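Local atomic coordinates of Endonuclease/exonuclease/phosphatase (PDB entry 4RUW), a protein that is of unknown function but belongs to the endonuclease/exonuclease/phosphatase family, joins a DNase I-like domain to an Ig-like one, and carries a bound zinc ion. Residues 90-101 / 144-155; 75-85 / 110-121. All blocks are in the same frame, centred on the assembly; numbering follows the deposited sequence. Where two conformers were deposited one is given.

Interaction 1: 90-101 / 144-155. With ZN (zinc ion), chain B.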
# COMPACT_ATOMS: atom_id res chain seq x y z
N ASP A 90 12.42 -5.49 8.93
CA ASP A 90 12.20 -6.89 9.25
C ASP A 90 11.86 -7.68 8.00
O ASP A 90 12.28 -8.83 7.84
CB ASP A 90 11.06 -7.00 10.25
CG ASP A 90 11.45 -6.51 11.62
OD1 ASP A 90 12.21 -7.22 12.30
OD2 ASP A 90 11.00 -5.41 12.02
N VAL A 91 11.05 -7.06 7.15
CA VAL A 91 10.57 -7.67 5.91
C VAL A 91 10.60 -6.61 4.84
O VAL A 91 10.22 -5.45 5.09
CB VAL A 91 9.13 -8.20 6.05
CG1 VAL A 91 8.67 -8.84 4.75
CG2 VAL A 91 9.05 -9.21 7.16
N VAL A 92 11.07 -6.98 3.65
CA VAL A 92 11.04 -6.06 2.52
C VAL A 92 10.38 -6.72 1.31
O VAL A 92 10.62 -7.89 1.01
CB VAL A 92 12.44 -5.47 2.19
CG1 VAL A 92 13.44 -6.56 1.87
CG2 VAL A 92 12.35 -4.48 1.04
N VAL A 93 9.52 -5.95 0.65
CA VAL A 93 8.87 -6.33 -0.58
C VAL A 93 9.57 -5.56 -1.70
O VAL A 93 9.72 -4.34 -1.61
CB VAL A 93 7.37 -5.96 -0.54
CG1 VAL A 93 6.77 -6.00 -1.93
CG2 VAL A 93 6.64 -6.87 0.45
N LEU A 94 10.01 -6.28 -2.73
CA LEU A 94 10.66 -5.67 -3.89
C LEU A 94 9.86 -5.94 -5.16
O LEU A 94 9.40 -7.07 -5.39
CB LEU A 94 12.07 -6.21 -4.06
CG LEU A 94 13.00 -6.05 -2.86
CD1 LEU A 94 14.34 -6.73 -3.12
CD2 LEU A 94 13.19 -4.59 -2.49
N ASN A 95 9.70 -4.90 -5.97
CA ASN A 95 9.12 -5.04 -7.31
C ASN A 95 10.21 -4.85 -8.36
O ASN A 95 11.24 -4.20 -8.09
CB ASN A 95 8.03 -3.99 -7.57
CG ASN A 95 6.93 -3.98 -6.50
OD1 ASN A 95 6.52 -2.91 -6.05
ND2 ASN A 95 6.42 -5.15 -6.14
N GLU A 96 9.98 -5.40 -9.55
CA GLU A 96 10.90 -5.26 -10.68
C GLU A 96 12.26 -5.90 -10.41
O GLU A 96 13.31 -5.29 -10.60
CB GLU A 96 11.05 -3.80 -11.10
CG GLU A 96 9.79 -3.21 -11.71
CD GLU A 96 9.38 -3.93 -12.98
OE1 GLU A 96 10.16 -3.89 -13.96
OE2 GLU A 96 8.30 -4.54 -13.00
N VAL A 97 12.21 -7.15 -9.98
CA VAL A 97 13.40 -7.96 -9.78
C VAL A 97 13.40 -9.01 -10.88
O VAL A 97 12.44 -9.78 -11.00
CB VAL A 97 13.39 -8.65 -8.39
CG1 VAL A 97 14.70 -9.39 -8.17
CG2 VAL A 97 13.13 -7.65 -7.27
N HIS A 98 14.45 -9.04 -11.70
CA HIS A 98 14.51 -9.99 -12.81
C HIS A 98 15.29 -11.24 -12.47
O HIS A 98 16.22 -11.22 -11.65
CB HIS A 98 15.09 -9.36 -14.09
CG HIS A 98 14.09 -8.53 -14.85
ND1 HIS A 98 14.29 -8.19 -16.17
CD2 HIS A 98 12.91 -8.00 -14.46
CE1 HIS A 98 13.24 -7.47 -16.57
NE2 HIS A 98 12.41 -7.34 -15.56
N ARG A 99 14.90 -12.34 -13.10
CA ARG A 99 15.69 -13.54 -13.06
C ARG A 99 15.81 -14.00 -14.51
O ARG A 99 14.90 -14.61 -15.06
CB ARG A 99 15.02 -14.59 -12.17
CG ARG A 99 15.82 -15.88 -12.04
CD ARG A 99 15.58 -16.56 -10.71
NE ARG A 99 14.29 -17.23 -10.65
CZ ARG A 99 13.81 -17.81 -9.55
NH1 ARG A 99 14.51 -17.78 -8.43
NH2 ARG A 99 12.63 -18.41 -9.57
N ASP A 100 16.94 -13.64 -15.12
CA ASP A 100 17.12 -13.77 -16.57
C ASP A 100 18.23 -14.75 -16.92
O ASP A 100 19.28 -14.75 -16.28
CB ASP A 100 17.54 -12.44 -17.20
CG ASP A 100 16.53 -11.33 -17.04
OD1 ASP A 100 15.32 -11.59 -16.84
OD2 ASP A 100 16.98 -10.17 -17.13
N ALA A 101 18.02 -15.53 -17.97
CA ALA A 101 19.08 -16.30 -18.61
C ALA A 101 20.02 -15.32 -19.33
O ALA A 101 19.67 -14.17 -19.54
CB ALA A 101 18.46 -17.29 -19.60
N GLY A 144 14.06 -16.54 -22.04
CA GLY A 144 14.53 -16.99 -20.74
C GLY A 144 14.58 -15.89 -19.69
O GLY A 144 15.12 -16.10 -18.60
N SER A 145 14.02 -14.72 -20.00
CA SER A 145 13.96 -13.65 -19.01
C SER A 145 12.69 -13.76 -18.17
O SER A 145 11.72 -14.40 -18.57
CB SER A 145 14.03 -12.28 -19.70
OG SER A 145 12.95 -12.09 -20.60
N SER A 146 12.70 -13.15 -17.00
CA SER A 146 11.52 -13.13 -16.16
C SER A 146 11.56 -11.99 -15.17
O SER A 146 12.64 -11.53 -14.80
CB SER A 146 11.35 -14.45 -15.40
OG SER A 146 12.29 -14.58 -14.36
N ASN A 147 10.38 -11.54 -14.78
CA ASN A 147 10.23 -10.56 -13.72
C ASN A 147 9.48 -11.19 -12.56
O ASN A 147 8.61 -12.04 -12.76
CB ASN A 147 9.46 -9.34 -14.21
CG ASN A 147 9.34 -8.28 -13.13
OD1 ASN A 147 10.31 -7.61 -12.82
ND2 ASN A 147 8.17 -8.17 -12.52
N GLY A 148 9.82 -10.76 -11.35
CA GLY A 148 9.08 -11.18 -10.17
C GLY A 148 8.94 -10.09 -9.13
O GLY A 148 9.64 -9.06 -9.16
N ASN A 149 8.00 -10.31 -8.21
CA ASN A 149 7.98 -9.63 -6.93
C ASN A 149 8.73 -10.50 -5.93
O ASN A 149 8.67 -11.72 -6.03
CB ASN A 149 6.55 -9.41 -6.49
CG ASN A 149 5.79 -8.56 -7.47
OD1 ASN A 149 6.25 -7.48 -7.84
ND2 ASN A 149 4.63 -9.05 -7.91
N VAL A 150 9.45 -9.88 -5.01
CA VAL A 150 10.27 -10.63 -4.05
C VAL A 150 9.92 -10.22 -2.63
O VAL A 150 9.66 -9.05 -2.37
CB VAL A 150 11.78 -10.39 -4.33
CG1 VAL A 150 12.65 -10.86 -3.16
CG2 VAL A 150 12.19 -11.06 -5.64
N VAL A 151 9.88 -11.21 -1.73
CA VAL A 151 9.86 -10.94 -0.30
C VAL A 151 11.18 -11.41 0.27
O VAL A 151 11.57 -12.56 0.04
CB VAL A 151 8.69 -11.64 0.41
CG1 VAL A 151 8.80 -11.47 1.93
CG2 VAL A 151 7.36 -11.10 -0.09
N MSE A 152 11.86 -10.53 1.00
CA MSE A 152 13.06 -10.90 1.75
C MSE A 152 12.81 -10.61 3.22
O MSE A 152 12.21 -9.60 3.56
CB MSE A 152 14.30 -10.14 1.29
CG MSE A 152 14.62 -10.29 -0.20
SE MSE A 152 16.26 -9.39 -0.78
CE MSE A 152 17.56 -10.58 0.05
N SER A 153 13.27 -11.50 4.08
CA SER A 153 12.93 -11.39 5.48
C SER A 153 14.07 -11.87 6.37
O SER A 153 14.79 -12.80 6.03
CB SER A 153 11.68 -12.24 5.73
OG SER A 153 11.34 -12.29 7.09
N ARG A 154 14.22 -11.21 7.51
CA ARG A 154 15.15 -11.67 8.54
C ARG A 154 14.53 -12.79 9.37
O ARG A 154 15.20 -13.41 10.19
CB ARG A 154 15.53 -10.51 9.47
CG ARG A 154 16.48 -9.51 8.85
CD ARG A 154 16.90 -8.45 9.85
NE ARG A 154 17.90 -7.55 9.30
CZ ARG A 154 18.86 -6.96 10.02
NH1 ARG A 154 18.96 -7.20 11.32
NH2 ARG A 154 19.73 -6.16 9.43
N HIS A 155 13.25 -13.06 9.15
CA HIS A 155 12.51 -14.02 9.96
C HIS A 155 11.98 -15.14 9.09
O HIS A 155 11.64 -14.92 7.93
CB HIS A 155 11.38 -13.29 10.68
CG HIS A 155 11.82 -12.05 11.37
ND1 HIS A 155 12.71 -12.08 12.42
CD2 HIS A 155 11.57 -10.75 11.12
CE1 HIS A 155 12.95 -10.84 12.82
NE2 HIS A 155 12.27 -10.01 12.05
ZN ZN B . 15.91 -8.59 -17.25
O HOH W 1 7.28 -6.40 -10.20
O HOH W 2 12.39 -17.15 -13.30
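Val-92 and Met-152 (a selenomethionine) form a hydrogen-bonded antiparallel pair, as do Leu-94 and Val-150, on neighbouring strands of one sheet of the DNase I-like alpha/beta sandwich. Beta-branched valines suit the extended strands, and the longer Leu-94 and Met-152 reach further along the same face: Val-92 CG1 lies 3.7 Å from Met-152 CB, and Leu-94 CD1 meets SE of Met-152 at 4.0 Å. On the other face Val-91 and Val-93 pack against Val-151. A beta bulge at Asn-95 and Glu-96 shifts the register by one. There Asn-95 ND2 donates to Asn-149 OD1 from above its carbonyl plane, and a water bridges Glu-96 N, Asn-149 OD1 and Asn-147 ND2, which also donates to Thr-131 OG1.

Beyond the bulge, His-98 CB lies 3.3 Å from Ser-146 O. With CG turned beside the backbone N (chi1 -80°), ND1 binds the zinc ion at 2.0 Å. On the far edge of the ring CD2 meets Asn-147 OD1 at 3.1 Å, and NE2 comes within 3.8 Å of Asn-147 CB. Histidine suits the place because ND1 can bind the metal while that far edge lies against Asn-147, with Ser-146 C over one face. His-107 and His-137 complete the site with Asp-100, whose OD2 binds the zinc ion at 1.9 Å, whereas OD1 accepts from Ser-146 N at 3.1 Å, nearly in line with its C-O bond.

Interaction 2: 75-85 / 110-121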
# COMPACT_ATOMS: atom_id res chain seq x y z
N VAL A 75 23.84 -2.58 -14.14
CA VAL A 75 23.02 -3.32 -13.19
C VAL A 75 23.74 -3.33 -11.85
O VAL A 75 24.86 -3.85 -11.75
CB VAL A 75 22.76 -4.75 -13.68
CG1 VAL A 75 21.83 -5.47 -12.72
CG2 VAL A 75 22.17 -4.73 -15.09
N ASP A 76 23.12 -2.77 -10.81
CA ASP A 76 23.84 -2.42 -9.58
C ASP A 76 23.10 -2.90 -8.32
O ASP A 76 22.62 -2.11 -7.50
CB ASP A 76 24.05 -0.91 -9.55
CG ASP A 76 25.09 -0.46 -8.53
OD1 ASP A 76 25.52 -1.25 -7.66
OD2 ASP A 76 25.50 0.72 -8.58
N GLU A 77 23.01 -4.22 -8.17
CA GLU A 77 22.42 -4.77 -6.96
C GLU A 77 23.06 -4.28 -5.65
O GLU A 77 22.35 -4.11 -4.66
CB GLU A 77 22.40 -6.30 -7.01
CG GLU A 77 21.49 -6.89 -8.08
CD GLU A 77 22.18 -7.16 -9.39
OE1 GLU A 77 23.31 -6.68 -9.59
OE2 GLU A 77 21.59 -7.87 -10.24
N PRO A 78 24.39 -4.05 -5.61
CA PRO A 78 24.95 -3.58 -4.33
C PRO A 78 24.38 -2.26 -3.84
O PRO A 78 24.24 -2.05 -2.65
CB PRO A 78 26.45 -3.43 -4.64
CG PRO A 78 26.69 -4.46 -5.68
CD PRO A 78 25.46 -4.44 -6.55
N ARG A 79 24.04 -1.38 -4.74
CA ARG A 79 23.49 -0.10 -4.38
C ARG A 79 22.09 -0.29 -3.75
O ARG A 79 21.77 0.30 -2.78
CB ARG A 79 23.46 0.74 -5.63
CG ARG A 79 23.47 2.17 -5.39
CD ARG A 79 23.72 2.94 -6.66
NE ARG A 79 23.32 4.29 -6.42
CZ ARG A 79 23.22 5.22 -7.33
NH1 ARG A 79 23.48 4.96 -8.59
NH2 ARG A 79 22.86 6.41 -7.01
N ILE A 80 21.29 -1.18 -4.32
CA ILE A 80 19.99 -1.55 -3.76
C ILE A 80 20.17 -2.19 -2.38
O ILE A 80 19.50 -1.82 -1.41
CB ILE A 80 19.26 -2.52 -4.72
CG1 ILE A 80 18.98 -1.86 -6.08
CG2 ILE A 80 17.98 -3.07 -4.08
CD1 ILE A 80 18.19 -0.57 -6.02
N ALA A 81 21.08 -3.15 -2.29
CA ALA A 81 21.30 -3.86 -1.04
C ALA A 81 21.76 -2.92 0.07
O ALA A 81 21.38 -3.09 1.22
CB ALA A 81 22.29 -4.98 -1.24
N ALA A 82 22.60 -1.95 -0.27
CA ALA A 82 23.12 -1.03 0.75
C ALA A 82 21.99 -0.19 1.36
O ALA A 82 22.01 0.09 2.55
CB ALA A 82 24.21 -0.13 0.17
N VAL A 83 21.01 0.18 0.55
CA VAL A 83 19.86 0.92 1.07
C VAL A 83 19.03 0.04 2.00
O VAL A 83 18.66 0.45 3.10
CB VAL A 83 18.98 1.48 -0.07
CG1 VAL A 83 17.65 1.99 0.48
CG2 VAL A 83 19.72 2.59 -0.81
N ILE A 84 18.73 -1.19 1.56
CA ILE A 84 18.01 -2.12 2.41
C ILE A 84 18.74 -2.35 3.74
O ILE A 84 18.13 -2.30 4.80
CB ILE A 84 17.73 -3.46 1.68
CG1 ILE A 84 16.86 -3.22 0.45
CG2 ILE A 84 17.10 -4.46 2.64
CD1 ILE A 84 16.77 -4.40 -0.50
N ARG A 85 20.05 -2.57 3.67
CA ARG A 85 20.86 -2.79 4.86
C ARG A 85 20.76 -1.61 5.83
O ARG A 85 20.62 -1.81 7.04
CB ARG A 85 22.32 -2.99 4.43
CG ARG A 85 23.29 -3.39 5.51
CD ARG A 85 24.70 -3.62 4.92
NE ARG A 85 24.70 -4.64 3.87
CZ ARG A 85 24.99 -4.42 2.59
NH1 ARG A 85 25.35 -3.21 2.17
NH2 ARG A 85 24.94 -5.42 1.71
N GLN A 110 18.92 -11.88 -10.36
CA GLN A 110 18.91 -10.83 -9.34
C GLN A 110 18.51 -11.30 -7.94
O GLN A 110 19.10 -10.84 -6.96
CB GLN A 110 18.10 -9.61 -9.79
CG GLN A 110 18.55 -9.08 -11.14
CD GLN A 110 18.05 -7.68 -11.39
OE1 GLN A 110 16.84 -7.45 -11.49
NE2 GLN A 110 18.97 -6.74 -11.50
N PRO A 111 17.52 -12.21 -7.82
CA PRO A 111 17.21 -12.67 -6.46
C PRO A 111 18.41 -13.34 -5.79
O PRO A 111 18.66 -13.11 -4.61
CB PRO A 111 16.07 -13.68 -6.68
CG PRO A 111 15.43 -13.23 -7.94
CD PRO A 111 16.55 -12.73 -8.80
N ALA A 112 19.17 -14.13 -6.54
CA ALA A 112 20.34 -14.79 -5.96
C ALA A 112 21.40 -13.77 -5.58
O ALA A 112 22.06 -13.90 -4.54
CB ALA A 112 20.90 -15.82 -6.92
N ARG A 113 21.58 -12.75 -6.41
CA ARG A 113 22.59 -11.74 -6.13
C ARG A 113 22.21 -10.90 -4.90
O ARG A 113 23.04 -10.62 -4.03
CB ARG A 113 22.81 -10.86 -7.36
CG ARG A 113 23.82 -9.75 -7.16
CD ARG A 113 25.17 -10.25 -6.67
NE ARG A 113 26.14 -9.16 -6.70
CZ ARG A 113 27.21 -9.07 -5.92
NH1 ARG A 113 27.47 -10.02 -5.03
NH2 ARG A 113 28.01 -8.02 -6.04
N LEU A 114 20.94 -10.51 -4.81
CA LEU A 114 20.47 -9.76 -3.65
C LEU A 114 20.59 -10.60 -2.37
O LEU A 114 21.01 -10.10 -1.33
CB LEU A 114 19.05 -9.25 -3.85
CG LEU A 114 18.90 -8.14 -4.89
CD1 LEU A 114 17.44 -7.99 -5.30
CD2 LEU A 114 19.45 -6.83 -4.31
N ALA A 115 20.26 -11.88 -2.46
CA ALA A 115 20.40 -12.78 -1.32
C ALA A 115 21.86 -12.89 -0.88
O ALA A 115 22.16 -12.88 0.31
CB ALA A 115 19.85 -14.15 -1.65
N GLU A 116 22.78 -12.96 -1.84
CA GLU A 116 24.20 -13.03 -1.51
C GLU A 116 24.65 -11.76 -0.78
O GLU A 116 25.36 -11.82 0.22
CB GLU A 116 25.01 -13.23 -2.78
CG GLU A 116 26.50 -13.25 -2.56
CD GLU A 116 27.26 -13.50 -3.84
OE1 GLU A 116 27.01 -12.78 -4.84
OE2 GLU A 116 28.10 -14.42 -3.85
N LEU A 117 24.22 -10.61 -1.29
CA LEU A 117 24.61 -9.33 -0.72
C LEU A 117 24.06 -9.07 0.68
O LEU A 117 24.65 -8.30 1.44
CB LEU A 117 24.19 -8.20 -1.66
CG LEU A 117 25.00 -8.07 -2.95
CD1 LEU A 117 24.19 -7.33 -3.99
CD2 LEU A 117 26.32 -7.38 -2.67
N LEU A 118 22.93 -9.69 1.01
CA LEU A 118 22.22 -9.38 2.25
C LEU A 118 22.22 -10.52 3.27
O LEU A 118 21.68 -10.37 4.36
CB LEU A 118 20.79 -8.92 1.94
CG LEU A 118 20.70 -7.53 1.30
CD1 LEU A 118 19.35 -7.28 0.66
CD2 LEU A 118 21.03 -6.44 2.33
N ALA A 119 22.83 -11.65 2.92
CA ALA A 119 22.85 -12.80 3.81
C ALA A 119 23.47 -12.46 5.16
O ALA A 119 22.92 -12.80 6.21
CB ALA A 119 23.59 -13.96 3.17
N ALA A 120 24.60 -11.77 5.14
CA ALA A 120 25.30 -11.46 6.38
C ALA A 120 24.53 -10.45 7.23
O ALA A 120 24.80 -10.28 8.42
CB ALA A 120 26.71 -10.96 6.09
N ASP A 121 23.57 -9.77 6.61
CA ASP A 121 22.72 -8.82 7.31
C ASP A 121 21.46 -9.49 7.84
O ASP A 121 20.61 -8.82 8.43
CB ASP A 121 22.36 -7.68 6.37
CG ASP A 121 23.59 -7.02 5.80
OD1 ASP A 121 24.30 -6.38 6.60
OD2 ASP A 121 23.86 -7.15 4.59
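Glu-77 sits as a knob in a hole formed by Gln-110, Arg-113, Leu-114 and Leu-117, where two helices cross at -49°. Its CB touches Leu-117 CD1 at 3.7 Å, and its CB and CG both touch Arg-113 CG. The chain bends at chi2 (92°), bringing OE2 to Gln-110 NE2, which donates at 3.1 Å from above the carboxylate plane. One turn on, Ala-81 is small enough to let the helices close: its CB meets Leu-117 CB at 3.8 Å and also Leu-118 CG. Deeper, the side chains of Ile-84 and Leu-118 cross at about a right angle, their CD1 atoms 4.0 Å apart.

Toward the C-terminal ends of the two helices Arg-85 makes the polar grip. Its guanidinium uses two N-H groups in its own plane: NE forms a nearly straight salt bridge to Asp-121 OD2 at 2.7 Å, and NH2 donates to Leu-117 O at 2.9 Å. Two acceptors fix its rotation, while Ala-81 O lies over one face.

Outside this shell, Gln-110 is positioned by bonds from NE2 to Thr-65 O and, probably, from His-98 N to OE1. Arg-113 is steadied by a salt bridge from NH1 to Glu-116 OE1, and Asp-76 caps the N-terminus of helix 77-87. Ile-84 and Leu-114 both rest on Leu-94 of strand 91-98, so the helices cover a sheet, as in the layered alpha/beta sandwich of DNase I-like proteins.

How the interactions relate
Interaction 1 is the more deeply buried contact, two neighbouring inner strands of a sheet, held by a backbone ladder that a bulge interrupts and closed at one end by the metal site. Interaction 2 lies farther from the centre of the chain, partly buried, and relies on interlocking side chains, with a buried glutamate as the knob and arginines nearer the edge. Strand 91-98 connects them: it lies between helices 77-87 and 110-118 in sequence and passes beneath both. Through the probable hydrogen bond of Gln-110, the start of helix 110-118 is tied to the backbone of a zinc ligand. Met-152 CE packs on Leu-114 O.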